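Local coordinates for putative phthiocerol dimycocerosate transporter LppX (Mycobacterium tuberculosis, PDB 2BYO), which probably helps carry phthiocerol dimycocerosate lipids from the cell membrane to the outer membrane in a large hydrophobic cavity, at residues D140-T145 / H180-S185; L25-Q30 / T145-T150. One frame throughout, in Å; residues are numbered along the deposited sequence.

Interaction 1 of 2, residues D140-T145 / H180-S185. With LNL (alpha-linolenic acid), chain K.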
ATOM      1  N   ASP A 140       7.984   8.108  12.184  1.00 38.94           N
ATOM      2  CA  ASP A 140       9.316   7.485  12.168  1.00 38.69           C
ATOM      3  C   ASP A 140      10.420   8.534  12.049  1.00 38.27           C
ATOM      4  O   ASP A 140      11.380   8.364  11.297  1.00 37.57           O
ATOM      5  CB  ASP A 140       9.435   6.487  11.003  1.00 39.79           C
ATOM      6  CG  ASP A 140       8.510   5.301  11.143  1.00 42.30           C
ATOM      7  OD1 ASP A 140       8.271   4.863  12.291  1.00 46.76           O
ATOM      8  OD2 ASP A 140       8.041   4.794  10.097  1.00 45.45           O
ATOM      9  N   GLY A 141      10.276   9.634  12.771  1.00 38.12           N
ATOM     10  CA  GLY A 141      11.285  10.691  12.733  1.00 38.75           C
ATOM     11  C   GLY A 141      11.284  11.565  11.485  1.00 37.15           C
ATOM     12  O   GLY A 141      12.119  12.459  11.374  1.00 37.23           O
ATOM     13  N   ILE A 142      10.339  11.333  10.565  1.00 34.62           N
ATOM     14  CA  ILE A 142      10.224  12.120   9.330  1.00 33.46           C
ATOM     15  C   ILE A 142       9.022  13.064   9.417  1.00 32.46           C
ATOM     16  O   ILE A 142       7.910  12.633   9.759  1.00 29.89           O
ATOM     17  CB  ILE A 142      10.062  11.198   8.091  1.00 32.80           C
ATOM     18  CG1 ILE A 142      11.232  10.215   7.991  1.00 33.18           C
ATOM     19  CG2 ILE A 142       9.978  12.009   6.779  1.00 30.95           C
ATOM     20  CD1 ILE A 142      10.890   8.983   7.142  1.00 33.80           C
ATOM     21  N   SER A 143       9.263  14.349   9.127  1.00 32.68           N
ATOM     22  CA  SER A 143       8.202  15.343   8.997  1.00 33.17           C
ATOM     23  C   SER A 143       7.470  15.152   7.671  1.00 31.21           C
ATOM     24  O   SER A 143       8.089  15.157   6.595  1.00 30.41           O
ATOM     25  CB  SER A 143       8.765  16.762   9.060  1.00 35.98           C
ATOM     26  OG  SER A 143       9.405  17.003  10.302  1.00 39.76           O
ATOM     27  N   THR A 144       6.154  14.989   7.754  1.00 29.16           N
ATOM     28  CA  THR A 144       5.344  14.697   6.583  1.00 28.58           C
ATOM     29  C   THR A 144       4.151  15.629   6.495  1.00 28.77           C
ATOM     30  O   THR A 144       3.659  16.102   7.502  1.00 29.82           O
ATOM     31  CB  THR A 144       4.801  13.245   6.577  1.00 27.25           C
ATOM     32  OG1 THR A 144       3.846  13.071   7.622  1.00 27.99           O
ATOM     33  CG2 THR A 144       5.905  12.220   6.724  1.00 27.40           C
ATOM     34  N   THR A 145       3.709  15.883   5.270  1.00 28.46           N
ATOM     35  CA  THR A 145       2.488  16.621   5.004  1.00 28.24           C
ATOM     36  C   THR A 145       1.359  15.608   4.976  1.00 27.27           C
ATOM     37  O   THR A 145       1.412  14.637   4.207  1.00 24.87           O
ATOM     38  CB  THR A 145       2.580  17.315   3.637  1.00 29.75           C
ATOM     39  OG1 THR A 145       3.723  18.186   3.605  1.00 29.82           O
ATOM     40  CG2 THR A 145       1.333  18.096   3.344  1.00 30.56           C
ATOM     41  N   HIS A 180       8.821  11.255  -0.352  1.00 26.19           N
ATOM     42  CA  HIS A 180       8.519   9.843  -0.111  1.00 26.39           C
ATOM     43  C   HIS A 180       7.089   9.725   0.378  1.00 25.70           C
ATOM     44  O   HIS A 180       6.637  10.548   1.176  1.00 25.32           O
ATOM     45  CB  HIS A 180       9.427   9.228   0.953  1.00 25.96           C
ATOM     46  CG  HIS A 180      10.818   8.952   0.484  1.00 26.52           C
ATOM     47  ND1 HIS A 180      11.921   9.122   1.299  1.00 27.22           N
ATOM     48  CD2 HIS A 180      11.287   8.509  -0.704  1.00 25.72           C
ATOM     49  CE1 HIS A 180      13.010   8.795   0.626  1.00 28.42           C
ATOM     50  NE2 HIS A 180      12.654   8.415  -0.589  1.00 26.98           N
ATOM     51  N   LEU A 181       6.386   8.712  -0.105  1.00 25.29           N
ATOM     52  CA  LEU A 181       5.069   8.397   0.422  1.00 26.23           C
ATOM     53  C   LEU A 181       5.281   7.578   1.694  1.00 25.60           C
ATOM     54  O   LEU A 181       5.312   6.338   1.651  1.00 25.96           O
ATOM     55  CB  LEU A 181       4.245   7.630  -0.620  1.00 26.75           C
ATOM     56  CG  LEU A 181       2.787   7.341  -0.232  1.00 27.53           C
ATOM     57  CD1 LEU A 181       1.994   8.625   0.063  1.00 28.47           C
ATOM     58  CD2 LEU A 181       2.099   6.558  -1.356  1.00 30.16           C
ATOM     59  N   VAL A 182       5.467   8.269   2.816  1.00 24.86           N
ATOM     60  CA  VAL A 182       5.833   7.602   4.076  1.00 24.42           C
ATOM     61  C   VAL A 182       4.688   6.687   4.531  1.00 24.95           C
ATOM     62  O   VAL A 182       4.907   5.546   4.956  1.00 24.80           O
ATOM     63  CB  VAL A 182       6.190   8.629   5.181  1.00 24.26           C
ATOM     64  CG1 VAL A 182       6.540   7.924   6.494  1.00 24.68           C
ATOM     65  CG2 VAL A 182       7.342   9.506   4.736  1.00 24.71           C
ATOM     66  N   ARG A 183       3.464   7.181   4.395  1.00 24.13           N
ATOM     67  CA  ARG A 183       2.301   6.413   4.766  1.00 25.35           C
ATOM     68  C   ARG A 183       1.088   6.749   3.893  1.00 25.69           C
ATOM     69  O   ARG A 183       0.935   7.876   3.386  1.00 24.21           O
ATOM     70  CB  ARG A 183       2.000   6.639   6.257  1.00 25.47           C
ATOM     71  CG  ARG A 183       0.830   5.848   6.847  1.00 26.35           C
ATOM     72  CD  ARG A 183       0.800   5.979   8.371  1.00 27.43           C
ATOM     73  NE  ARG A 183       1.893   5.224   8.985  1.00 28.27           N
ATOM     74  CZ  ARG A 183       2.219   5.277  10.272  1.00 30.95           C
ATOM     75  NH1 ARG A 183       1.566   6.076  11.105  1.00 30.75           N
ATOM     76  NH2 ARG A 183       3.222   4.533  10.728  1.00 32.94           N
ATOM     77  N   ALA A 184       0.241   5.739   3.719  1.00 26.68           N
ATOM     78  CA  ALA A 184      -1.039   5.883   3.052  1.00 27.51           C
ATOM     79  C   ALA A 184      -2.033   4.980   3.751  1.00 28.30           C
ATOM     80  O   ALA A 184      -1.707   3.852   4.113  1.00 28.81           O
ATOM     81  CB  ALA A 184      -0.910   5.504   1.594  1.00 28.47           C
ATOM     82  N   SER A 185      -3.242   5.468   3.957  1.00 28.26           N
ATOM     83  CA  SER A 185      -4.253   4.656   4.589  1.00 30.07           C
ATOM     84  C   SER A 185      -5.650   4.953   4.040  1.00 30.45           C
ATOM     85  O   SER A 185      -5.909   6.028   3.500  1.00 29.99           O
ATOM     86  CB  SER A 185      -4.205   4.814   6.116  1.00 30.02           C
ATOM     87  OG  SER A 185      -4.802   6.014   6.536  1.00 33.18           O
TER
HETATM   88  O1  LNL K1217       1.005  -7.314  -4.763  1.00 70.19           O
HETATM   89  C1  LNL K1217       1.872  -7.618  -3.909  1.00 68.63           C
HETATM   90  O2  LNL K1217       1.567  -8.165  -2.823  1.00 70.08           O
HETATM   91  C2  LNL K1217       3.334  -7.340  -4.207  1.00 67.94           C
HETATM   92  C3  LNL K1217       3.810  -6.037  -3.577  1.00 66.97           C
HETATM   93  C4  LNL K1217       4.146  -6.189  -2.088  1.00 66.63           C
HETATM   94  C5  LNL K1217       3.181  -5.490  -1.118  1.00 66.24           C
HETATM   95  C6  LNL K1217       2.800  -4.051  -1.508  1.00 66.63           C
HETATM   96  C7  LNL K1217       1.460  -3.649  -0.888  1.00 66.44           C
HETATM   97  C8  LNL K1217       0.255  -3.991  -1.772  1.00 65.85           C
HETATM   98  C9  LNL K1217      -0.881  -2.975  -1.621  1.00 64.83           C
HETATM   99  C10 LNL K1217      -2.100  -3.517  -0.877  1.00 63.34           C
HETATM  100  C11 LNL K1217      -2.050  -3.076   0.573  1.00 61.91           C
HETATM  101  C12 LNL K1217      -2.361  -1.839   0.986  1.00 59.92           C
HETATM  102  C13 LNL K1217      -2.818  -0.727   0.061  1.00 58.98           C
HETATM  103  C14 LNL K1217      -2.575   0.648   0.684  1.00 57.69           C
HETATM  104  C15 LNL K1217      -3.759   1.184   1.491  1.00 55.04           C
HETATM  105  C16 LNL K1217      -3.905   2.699   1.340  1.00 54.39           C
HETATM  106  C17 LNL K1217      -4.503   3.092  -0.014  1.00 54.52           C
HETATM  107  C18 LNL K1217      -4.790   4.577  -0.128  1.00 53.13           C
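Thr144 OG1, hydrogen-bonded to the carbonyl oxygen of Glu137 on the neighbouring strand, leaves the threonine's methyl to make the contact with Val182. With chi1 at 68° OG1 lies between the backbone N and the carbonyl carbon, which leaves CG2 anti to that carbon and beside the N, and this methyl lies 3.7 Å from Val182 CG2. The valine offers the same methyl to a second partner, since Val182 CG2 is also 4.2 Å from Ile142 CG2; its CG1 is anti to the backbone N (chi1 179°), which puts CG2 beside it, and both pairs of side chains meet at a slant. Ile139 of strand 129-139 touches both Thr144 and Val182. Farther along, Asp140 OD2 and Arg183 NH2 are 4.9 Å apart, so their opposite charges attract at most loosely, while Arg183 NE bonds to Thr196. On the valine's strand, Leu181 centres an inverse gamma turn and touches the bound docosahexaenoic acid, and Ser185 CA is 3.8 Å from C16 of a linolenic acid. His180 NE2 binds a zinc ion. Strand 167-174 runs between the two segments, and Val182 and Arg183 both face its Trp172: a classic beta bulge in the lipid-binding, U-shaped half-barrel of LppX.

Interaction 2 of 2, residues L25-Q30 / T145-T150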
ATOM      1  N   LEU A  25      -3.127  18.037  -5.293  1.00 30.63           N
ATOM      2  CA  LEU A  25      -2.992  16.945  -6.243  1.00 32.39           C
ATOM      3  C   LEU A  25      -1.562  16.852  -6.772  1.00 31.32           C
ATOM      4  O   LEU A  25      -1.034  15.758  -6.949  1.00 31.59           O
ATOM      5  CB  LEU A  25      -3.966  17.111  -7.421  1.00 35.16           C
ATOM      6  CG  LEU A  25      -5.058  16.051  -7.570  1.00 39.91           C
ATOM      7  CD1 LEU A  25      -5.633  16.155  -8.975  1.00 44.78           C
ATOM      8  CD2 LEU A  25      -4.551  14.638  -7.299  1.00 39.19           C
ATOM      9  N   ALA A  26      -0.956  18.006  -7.036  1.00 31.05           N
ATOM     10  CA  ALA A  26       0.401  18.065  -7.542  1.00 31.06           C
ATOM     11  C   ALA A  26       1.363  17.442  -6.538  1.00 30.42           C
ATOM     12  O   ALA A  26       2.258  16.689  -6.920  1.00 30.81           O
ATOM     13  CB  ALA A  26       0.793  19.500  -7.838  1.00 31.33           C
ATOM     14  N   GLU A  27       1.176  17.762  -5.258  1.00 29.42           N
ATOM     15  CA  GLU A  27       2.025  17.230  -4.203  1.00 27.85           C
ATOM     16  C   GLU A  27       1.867  15.721  -4.078  1.00 28.07           C
ATOM     17  O   GLU A  27       2.853  15.017  -3.876  1.00 25.85           O
ATOM     18  CB  GLU A  27       1.729  17.917  -2.868  1.00 27.69           C
ATOM     19  CG  GLU A  27       2.630  17.500  -1.701  1.00 27.25           C
ATOM     20  CD  GLU A  27       4.087  17.908  -1.882  1.00 28.31           C
ATOM     21  OE1 GLU A  27       4.891  17.657  -0.959  1.00 30.98           O
ATOM     22  OE2 GLU A  27       4.442  18.480  -2.929  1.00 26.82           O
ATOM     23  N   ILE A  28       0.640  15.214  -4.203  1.00 28.72           N
ATOM     24  CA  ILE A  28       0.442  13.758  -4.189  1.00 29.26           C
ATOM     25  C   ILE A  28       1.114  13.100  -5.408  1.00 29.78           C
ATOM     26  O   ILE A  28       1.730  12.038  -5.286  1.00 29.71           O
ATOM     27  CB  ILE A  28      -1.046  13.364  -4.150  1.00 29.94           C
ATOM     28  CG1 ILE A  28      -1.706  13.887  -2.869  1.00 28.53           C
ATOM     29  CG2 ILE A  28      -1.193  11.835  -4.236  1.00 29.48           C
ATOM     30  CD1 ILE A  28      -3.209  13.866  -2.922  1.00 30.13           C
ATOM     31  N   ARG A  29       0.999  13.717  -6.578  1.00 31.44           N
ATOM     32  CA  ARG A  29       1.679  13.184  -7.764  1.00 34.98           C
ATOM     33  C   ARG A  29       3.197  13.138  -7.595  1.00 33.42           C
ATOM     34  O   ARG A  29       3.839  12.202  -8.061  1.00 34.16           O
ATOM     35  CB  ARG A  29       1.329  13.962  -9.019  1.00 37.33           C
ATOM     36  CG  ARG A  29       0.053  13.512  -9.655  1.00 42.72           C
ATOM     37  CD  ARG A  29      -0.263  14.370 -10.863  1.00 46.12           C
ATOM     38  NE  ARG A  29      -1.273  13.756 -11.727  1.00 52.83           N
ATOM     39  CZ  ARG A  29      -2.508  14.226 -11.938  1.00 56.78           C
ATOM     40  NH1 ARG A  29      -3.321  13.563 -12.760  1.00 59.56           N
ATOM     41  NH2 ARG A  29      -2.944  15.348 -11.357  1.00 56.82           N
ATOM     42  N   GLN A  30       3.765  14.133  -6.923  1.00 32.61           N
ATOM     43  CA  GLN A  30       5.184  14.089  -6.574  1.00 32.42           C
ATOM     44  C   GLN A  30       5.542  12.836  -5.752  1.00 31.30           C
ATOM     45  O   GLN A  30       6.581  12.224  -6.005  1.00 29.74           O
ATOM     46  CB  GLN A  30       5.606  15.345  -5.818  1.00 31.73           C
ATOM     47  CG  GLN A  30       5.622  16.616  -6.651  1.00 33.95           C
ATOM     48  CD  GLN A  30       6.918  16.830  -7.441  1.00 37.46           C
ATOM     49  OE1 GLN A  30       7.899  16.111  -7.270  1.00 38.19           O
ATOM     50  NE2 GLN A  30       6.919  17.837  -8.302  1.00 39.78           N
ATOM     51  N   THR A 145       3.709  15.883   5.270  1.00 28.46           N
ATOM     52  CA  THR A 145       2.488  16.621   5.004  1.00 28.24           C
ATOM     53  C   THR A 145       1.359  15.608   4.976  1.00 27.27           C
ATOM     54  O   THR A 145       1.412  14.637   4.207  1.00 24.87           O
ATOM     55  CB  THR A 145       2.580  17.315   3.637  1.00 29.75           C
ATOM     56  OG1 THR A 145       3.723  18.186   3.605  1.00 29.82           O
ATOM     57  CG2 THR A 145       1.333  18.096   3.344  1.00 30.56           C
ATOM     58  N   LYS A 146       0.361  15.819   5.828  1.00 26.99           N
ATOM     59  CA  LYS A 146      -0.805  14.961   5.895  1.00 27.58           C
ATOM     60  C   LYS A 146      -1.879  15.554   5.000  1.00 27.73           C
ATOM     61  O   LYS A 146      -2.244  16.711   5.160  1.00 28.02           O
ATOM     62  CB  LYS A 146      -1.313  14.854   7.332  1.00 29.05           C
ATOM     63  CG  LYS A 146      -2.486  13.910   7.509  1.00 29.00           C
ATOM     64  CD  LYS A 146      -3.052  14.007   8.920  1.00 31.97           C
ATOM     65  CE  LYS A 146      -4.208  13.022   9.133  1.00 34.03           C
ATOM     66  NZ  LYS A 146      -4.804  13.158  10.490  1.00 34.47           N
ATOM     67  N   ILE A 147      -2.350  14.769   4.038  1.00 26.30           N
ATOM     68  CA  ILE A 147      -3.392  15.200   3.126  1.00 26.84           C
ATOM     69  C   ILE A 147      -4.460  14.129   3.095  1.00 26.75           C
ATOM     70  O   ILE A 147      -4.170  12.967   2.825  1.00 24.84           O
ATOM     71  CB  ILE A 147      -2.868  15.440   1.688  1.00 27.58           C
ATOM     72  CG1 ILE A 147      -1.747  16.475   1.699  1.00 27.91           C
ATOM     73  CG2 ILE A 147      -4.014  15.926   0.764  1.00 28.79           C
ATOM     74  CD1 ILE A 147      -1.103  16.702   0.357  1.00 28.82           C
ATOM     75  N   THR A 148      -5.690  14.532   3.390  1.00 26.95           N
ATOM     76  CA  THR A 148      -6.835  13.646   3.343  1.00 28.87           C
ATOM     77  C   THR A 148      -7.597  13.886   2.061  1.00 29.47           C
ATOM     78  O   THR A 148      -7.491  14.938   1.450  1.00 30.04           O
ATOM     79  CB  THR A 148      -7.790  13.894   4.526  1.00 30.25           C
ATOM     80  OG1 THR A 148      -8.166  15.277   4.552  1.00 31.67           O
ATOM     81  CG2 THR A 148      -7.124  13.536   5.837  1.00 31.83           C
ATOM     82  N   GLY A 149      -8.402  12.914   1.678  1.00 31.28           N
ATOM     83  CA  GLY A 149      -9.175  13.005   0.444  1.00 33.30           C
ATOM     84  C   GLY A 149     -10.178  11.882   0.408  1.00 34.91           C
ATOM     85  O   GLY A 149     -10.140  10.994   1.259  1.00 35.47           O
ATOM     86  N   THR A 150     -11.072  11.921  -0.573  1.00 36.60           N
ATOM     87  CA  THR A 150     -12.097  10.909  -0.720  1.00 38.90           C
ATOM     88  C   THR A 150     -11.881  10.183  -2.054  1.00 40.63           C
ATOM     89  O   THR A 150     -11.739  10.816  -3.097  1.00 40.44           O
ATOM     90  CB  THR A 150     -13.482  11.554  -0.604  1.00 40.69           C
ATOM     91  OG1 THR A 150     -13.663  11.995   0.750  1.00 39.07           O
ATOM     92  CG2 THR A 150     -14.604  10.582  -0.983  1.00 43.10           C
TER
HETATM   93  O   HOH W   1       5.320  17.340   1.508  1.00 30.07           O
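Ile28 and Ile147 supply the apolar part of this helix-on-sheet contact, a compact case of how a few methyl groups and one water can seat a helix on a strand. Ile28 CB does not aim straight at the strand, yet with chi2 at 165° the chain is extended and its tip, CD1, arrives 4.3 Å from Ile147 CG2. Ile147 uses its other branch too: its CD1 lies 4.3 Å from Glu27 CG, so the glutamate's methylene part packs against that methyl before its carboxylate turns to polar company. Ile28 also touches the bound docosahexaenoic acid. The polar company is a bridging water, which donates to Glu27 OE1 and lies 2.8 Å from Thr145 OG1; its 2.5 Å separation from Glu27 OE1 is unusually short, and the exact length is doubtful. More acceptors surround this water than it has protons, so not every one of them can receive a proton from it. Thr145 OG1 has a further partner in Gln175 NE2. Within the helix, Arg29 N bonds to Leu25 O (2.9 Å). Helix 22-36 thus rests on strand 142-151, with strand 129-139 meeting Ile28 through Leu131 and strand 167-174 meeting Glu27 through Ile173.

Followed from the N terminus, the chain first forms helix 22-36, then passes through most of the antiparallel strands and helix 106-112 before reaching strand 142-151. There interaction 2 closes the long loop, with 114 residues between its segments, and brings the helix onto the sheet. Interaction 1 closes a shorter one of 34 residues, joining the start of the same strand to strand 181-187 across the intervening strand 167-174. The two loops cross, because segment 140-145 precedes the end of the first and 180-185 follows it; Thr145 belongs to both segments. Their centres lie 12 Å apart, and together they tie the N-terminal helix and strand 181-187 to one shared strand.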